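Local structure of probable hydrolase (Pseudomonas aeruginosa, 3OM8) at residues B[175-178]-B[179-183]; B[147-150]-B[151-154]. The protein is probably an alpha/beta-fold hydrolase, and may act as a 3-oxoadipate enol-lactonase that opens a lactone ring. All coordinates share one frame; numbering follows the deposited sequence.

Contact 1: B[175-178]-B[179-183]; sequences RFRA and MLMAT
R175 begins the contact by accepting, through its carbonyl O, the backbone N of M179 at 3.2 Å, an i to i+4 bond in the last turns of helix 171-181; this helix lies in the helical insertion, the cap or lid, between strands 118-124 and 211-216, as is usual in alpha/beta hydrolases. The same carbonyl O has CG of M179, a selenomethionine, packed against it.

F176 carries the main side-chain contact, a Met-aromatic pair. SE of M179 sits over one face of the ring, 4.3 Å from the centroid of F176 and 27° off its normal, nearest to CD1. Both side chains leave the helix the same way; in M179, CG beside the backbone N and an extended chi2 (177°) carry SE out over the ring. The F176 ring also packs on M42 and L247, while M179 reaches T39 and H41. In the backbone, F176 O accepts L180 N.

R177 O takes the N of M181 at 2.9 Å, almost linear at the hydrogen, and CG of M181 leans on that oxygen; R177 NE makes a salt bridge with E174 OE2, one turn back in the same helix.

A178 O receives a weak bond from A182 N, as A182 leaves helical geometry. Beyond it the chain turns back, and T183 OG1 donates to M179 O at 2.8 Å, approaching 30° out of the carbonyl plane.

Contact 2: B[147-150]-B[151-154]; sequences EDMS and ETAA
M149 O and the backbone N of A153 make the shorter of the two hydrogen bonds that join 147-150 to 151-154, at 2.8 Å. One residue on, S150 O accepts A154 N at 3.0 Å, with an angle of 163° at the hydrogen. These are the opening i to i+4 bonds of helix 150-160, whose N-cap position is held by M149, a selenomethionine.

Just ahead of them, D148 reaches forward to the start of the helix. Its OD2 accepts the backbone N of S150 at 2.9 Å, and the N-H comes from above the carboxylate plane, 46° out of it. The D148 side chain lies with CG at +62° in chi1, which swings the carboxylate forward along the chain toward that N-H. A negative group at the N-terminal end of a helix would be expected to interact favourably with the helix dipole.

Packing takes over further out. CB of T152 rests 3.5 Å from M149 O and faces SE of the same residue at 4.3 Å, a loose apolar touch. CB of A153 packs against M149 O too, at 3.4 Å. The bent chain of M149 lies against R185 and L188 of helix 185-196, and T152 meets L188 as well. E151 reaches the second subunit, where OE2 makes a weak hydrogen bond with A134 N of that subunit and the side chain packs on its P132.

With D148 OD2 bound to the N-H two residues on, the entry into helix 150-160 is an Asx turn that leads from the loop after helix 134-145 into the helix.

Contact 2 is the N-terminal end of helix 150-160, contact 1 the C-terminal end of helix 171-181, and the two helices pack on each other. Their centres lie about 10 Å apart and they meet directly, with SE of M181 3.7 Å from C of M149 and CB of L180 3.9 Å from CB of A153. Each is partly buried, contact 1 turning F176 and L180 inward and contact 2 M149 and A153. Their chemistry differs: a selenium over an aromatic ring is the chief side-chain contact in 175-183, whereas in 147-154 an Asx turn and backbone bonds carry the contact, with little between side chains. Contact 2 alone touches another subunit.

Contact 1: B[175-178]-B[179-183]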
ATOM      1  N   ARG B 175     -13.821  23.614 -11.540  1.00 52.04           N
ATOM      2  CA  ARG B 175     -14.326  22.765 -12.610  1.00 57.72           C
ATOM      3  C   ARG B 175     -15.160  21.632 -12.052  1.00 57.42           C
ATOM      4  O   ARG B 175     -16.183  21.277 -12.636  1.00 59.24           O
ATOM      5  CB  ARG B 175     -13.207  22.220 -13.490  1.00 62.59           C
ATOM      6  CG  ARG B 175     -13.005  23.002 -14.784  1.00 76.21           C
ATOM      7  CD  ARG B 175     -11.522  23.194 -15.100  1.00 80.31           C
ATOM      8  NE  ARG B 175     -10.799  21.925 -15.113  1.00 88.49           N
ATOM      9  CZ  ARG B 175      -9.492  21.805 -14.886  1.00 96.27           C
ATOM     10  NH1 ARG B 175      -8.757  22.882 -14.618  1.00 90.63           N
ATOM     11  NH2 ARG B 175      -8.919  20.605 -14.917  1.00 98.15           N
ATOM     12  N   PHE B 176     -14.732  21.063 -10.928  1.00 51.11           N
ATOM     13  CA  PHE B 176     -15.545  20.055 -10.248  1.00 46.94           C
ATOM     14  C   PHE B 176     -16.779  20.670  -9.569  1.00 48.99           C
ATOM     15  O   PHE B 176     -17.829  20.044  -9.492  1.00 48.83           O
ATOM     16  CB  PHE B 176     -14.716  19.226  -9.262  1.00 39.98           C
ATOM     17  CG  PHE B 176     -13.871  18.169  -9.932  1.00 47.11           C
ATOM     18  CD1 PHE B 176     -14.337  16.869 -10.066  1.00 47.95           C
ATOM     19  CD2 PHE B 176     -12.636  18.487 -10.462  1.00 42.79           C
ATOM     20  CE1 PHE B 176     -13.574  15.907 -10.698  1.00 48.18           C
ATOM     21  CE2 PHE B 176     -11.874  17.527 -11.101  1.00 47.55           C
ATOM     22  CZ  PHE B 176     -12.339  16.236 -11.213  1.00 49.79           C
ATOM     23  N   ARG B 177     -16.659  21.893  -9.074  1.00 50.41           N
ATOM     24  CA  ARG B 177     -17.831  22.561  -8.531  1.00 50.21           C
ATOM     25  C   ARG B 177     -18.892  22.678  -9.627  1.00 52.92           C
ATOM     26  O   ARG B 177     -20.064  22.377  -9.401  1.00 51.79           O
ATOM     27  CB  ARG B 177     -17.484  23.938  -7.968  1.00 47.64           C
ATOM     28  CG  ARG B 177     -18.669  24.612  -7.289  1.00 53.29           C
ATOM     29  CD  ARG B 177     -18.343  26.018  -6.840  1.00 54.53           C
ATOM     30  NE  ARG B 177     -17.156  26.031  -5.995  1.00 71.60           N
ATOM     31  CZ  ARG B 177     -17.169  25.796  -4.688  1.00 75.74           C
ATOM     32  NH1 ARG B 177     -18.323  25.531  -4.073  1.00 73.30           N
ATOM     33  NH2 ARG B 177     -16.028  25.825  -4.001  1.00 67.80           N
ATOM     34  N   ALA B 178     -18.478  23.082 -10.824  1.00 52.86           N
ATOM     35  CA  ALA B 178     -19.428  23.241 -11.917  1.00 53.24           C
ATOM     36  C   ALA B 178     -20.081  21.923 -12.310  1.00 53.41           C
ATOM     37  O   ALA B 178     -21.256  21.901 -12.640  1.00 64.56           O
ATOM     38  CB  ALA B 178     -18.789  23.907 -13.113  1.00 47.30           C
HETATM   39  N   MSE B 179     -19.338  20.823 -12.256  1.00 51.47           N
HETATM   40  CA  MSE B 179     -19.911  19.524 -12.605  1.00 49.60           C
HETATM   41  C   MSE B 179     -21.025  19.163 -11.644  1.00 52.72           C
HETATM   42  O   MSE B 179     -22.066  18.642 -12.044  1.00 51.79           O
HETATM   43  CB  MSE B 179     -18.854  18.422 -12.554  1.00 49.80           C
HETATM   44  CG  MSE B 179     -17.759  18.535 -13.597  1.00 55.69           C
HETATM   45 SE   MSE B 179     -16.399  17.121 -13.400  0.81 66.66          SE
HETATM   46  CE  MSE B 179     -15.312  17.606 -14.939  1.00 64.37           C
ATOM     47  N   LEU B 180     -20.775  19.417 -10.366  1.00 52.81           N
ATOM     48  CA  LEU B 180     -21.743  19.143  -9.323  1.00 52.69           C
ATOM     49  C   LEU B 180     -22.982  20.018  -9.499  1.00 51.52           C
ATOM     50  O   LEU B 180     -24.102  19.509  -9.522  1.00 51.94           O
ATOM     51  CB  LEU B 180     -21.103  19.358  -7.950  1.00 51.65           C
ATOM     52  CG  LEU B 180     -20.150  18.219  -7.569  1.00 55.07           C
ATOM     53  CD1 LEU B 180     -19.123  18.628  -6.504  1.00 54.34           C
ATOM     54  CD2 LEU B 180     -20.954  16.991  -7.134  1.00 56.10           C
HETATM   55  N   MSE B 181     -22.765  21.323  -9.646  1.00 52.81           N
HETATM   56  CA  MSE B 181     -23.838  22.298  -9.820  1.00 57.79           C
HETATM   57  C   MSE B 181     -24.737  22.005 -11.030  1.00 61.95           C
HETATM   58  O   MSE B 181     -25.866  22.475 -11.095  1.00 65.99           O
HETATM   59  CB  MSE B 181     -23.265  23.716  -9.943  1.00 60.39           C
HETATM   60  CG  MSE B 181     -22.642  24.294  -8.671  1.00 58.47           C
HETATM   61 SE   MSE B 181     -23.874  24.466  -7.165  0.74 88.40          SE
HETATM   62  CE  MSE B 181     -25.181  25.672  -7.961  1.00148.49           C
ATOM     63  N   ALA B 182     -24.231  21.235 -11.986  1.00 59.93           N
ATOM     64  CA  ALA B 182     -24.997  20.912 -13.181  1.00 55.10           C
ATOM     65  C   ALA B 182     -25.532  19.495 -13.118  1.00 55.79           C
ATOM     66  O   ALA B 182     -26.042  18.974 -14.112  1.00 55.99           O
ATOM     67  CB  ALA B 182     -24.141  21.082 -14.412  1.00 48.33           C
ATOM     68  N   THR B 183     -25.397  18.862 -11.957  1.00 52.91           N
ATOM     69  CA  THR B 183     -25.873  17.495 -11.800  1.00 52.06           C
ATOM     70  C   THR B 183     -27.324  17.465 -11.310  1.00 52.02           C
ATOM     71  O   THR B 183     -27.662  18.037 -10.268  1.00 50.44           O
ATOM     72  CB  THR B 183     -24.974  16.664 -10.864  1.00 49.72           C
ATOM     73  OG1 THR B 183     -23.695  16.462 -11.486  1.00 55.30           O
ATOM     74  CG2 THR B 183     -25.595  15.301 -10.611  1.00 47.40           C
TER

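Contact 2: B[147-150]-B[151-154]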
ATOM      1  N   GLU B 147     -33.122  23.414  -2.372  1.00 57.31           N
ATOM      2  CA  GLU B 147     -33.450  24.513  -3.271  1.00 65.36           C
ATOM      3  C   GLU B 147     -32.572  24.346  -4.510  1.00 67.93           C
ATOM      4  O   GLU B 147     -33.082  24.180  -5.618  1.00 67.68           O
ATOM      5  CB  GLU B 147     -33.221  25.874  -2.609  1.00 66.63           C
ATOM      6  CG  GLU B 147     -34.357  26.867  -2.796  1.00 87.55           C
ATOM      7  CD  GLU B 147     -35.514  26.625  -1.830  1.00 99.38           C
ATOM      8  OE1 GLU B 147     -35.254  26.441  -0.620  1.00103.46           O
ATOM      9  OE2 GLU B 147     -36.683  26.622  -2.276  1.00101.16           O
ATOM     10  N   ASP B 148     -31.255  24.363  -4.311  1.00 64.14           N
ATOM     11  CA  ASP B 148     -30.298  24.101  -5.396  1.00 67.89           C
ATOM     12  C   ASP B 148     -29.162  23.167  -4.946  1.00 69.59           C
ATOM     13  O   ASP B 148     -29.113  22.759  -3.786  1.00 69.78           O
ATOM     14  CB  ASP B 148     -29.722  25.413  -5.933  1.00 70.08           C
ATOM     15  CG  ASP B 148     -28.941  26.181  -4.880  1.00 77.57           C
ATOM     16  OD1 ASP B 148     -28.946  27.428  -4.935  1.00 78.42           O
ATOM     17  OD2 ASP B 148     -28.326  25.542  -3.996  1.00 76.59           O
HETATM   18  N   MSE B 149     -28.248  22.841  -5.860  1.00 71.15           N
HETATM   19  CA  MSE B 149     -27.161  21.911  -5.550  1.00 72.43           C
HETATM   20  C   MSE B 149     -25.952  22.530  -4.819  1.00 67.34           C
HETATM   21  O   MSE B 149     -24.934  21.866  -4.645  1.00 69.88           O
HETATM   22  CB  MSE B 149     -26.695  21.176  -6.814  1.00 74.83           C
HETATM   23  CG  MSE B 149     -27.734  20.250  -7.451  1.00 76.10           C
HETATM   24 SE   MSE B 149     -28.423  18.828  -6.287  0.78 75.86          SE
HETATM   25  CE  MSE B 149     -29.839  19.841  -5.385  1.00 56.74           C
ATOM     26  N   SER B 150     -26.077  23.779  -4.373  1.00 64.52           N
ATOM     27  CA  SER B 150     -24.997  24.477  -3.666  1.00 61.91           C
ATOM     28  C   SER B 150     -24.498  23.797  -2.392  1.00 62.01           C
ATOM     29  O   SER B 150     -23.311  23.512  -2.275  1.00 53.61           O
ATOM     30  CB  SER B 150     -25.392  25.913  -3.343  1.00 67.07           C
ATOM     31  OG  SER B 150     -25.457  26.680  -4.525  1.00 76.56           O
ATOM     32  N   GLU B 151     -25.382  23.567  -1.426  1.00 63.93           N
ATOM     33  CA  GLU B 151     -24.948  22.913  -0.194  1.00 65.07           C
ATOM     34  C   GLU B 151     -24.467  21.493  -0.473  1.00 64.09           C
ATOM     35  O   GLU B 151     -23.569  20.971   0.210  1.00 63.82           O
ATOM     36  CB  GLU B 151     -26.055  22.886   0.855  1.00 64.58           C
ATOM     37  CG  GLU B 151     -25.572  22.369   2.206  1.00 70.11           C
ATOM     38  CD  GLU B 151     -24.695  23.376   2.933  1.00 77.94           C
ATOM     39  OE1 GLU B 151     -24.511  24.502   2.415  1.00 81.99           O
ATOM     40  OE2 GLU B 151     -24.200  23.048   4.030  1.00 78.64           O
ATOM     41  N   THR B 152     -25.072  20.877  -1.484  1.00 55.05           N
ATOM     42  CA  THR B 152     -24.704  19.534  -1.905  1.00 57.29           C
ATOM     43  C   THR B 152     -23.282  19.495  -2.498  1.00 59.66           C
ATOM     44  O   THR B 152     -22.505  18.584  -2.209  1.00 55.51           O
ATOM     45  CB  THR B 152     -25.739  18.956  -2.883  1.00 54.94           C
ATOM     46  OG1 THR B 152     -26.978  18.769  -2.193  1.00 67.47           O
ATOM     47  CG2 THR B 152     -25.290  17.619  -3.420  1.00 53.81           C
ATOM     48  N   ALA B 153     -22.954  20.493  -3.316  1.00 58.59           N
ATOM     49  CA  ALA B 153     -21.613  20.632  -3.862  1.00 58.47           C
ATOM     50  C   ALA B 153     -20.585  20.903  -2.760  1.00 61.82           C
ATOM     51  O   ALA B 153     -19.485  20.365  -2.796  1.00 64.97           O
ATOM     52  CB  ALA B 153     -21.570  21.728  -4.922  1.00 57.44           C
ATOM     53  N   ALA B 154     -20.939  21.738  -1.787  1.00 60.49           N
ATOM     54  CA  ALA B 154     -20.055  21.994  -0.654  1.00 58.92           C
ATOM     55  C   ALA B 154     -19.776  20.687   0.077  1.00 58.05           C
ATOM     56  O   ALA B 154     -18.685  20.469   0.606  1.00 63.52           O
ATOM     57  CB  ALA B 154     -20.670  23.011   0.292  1.00 60.41           C
TER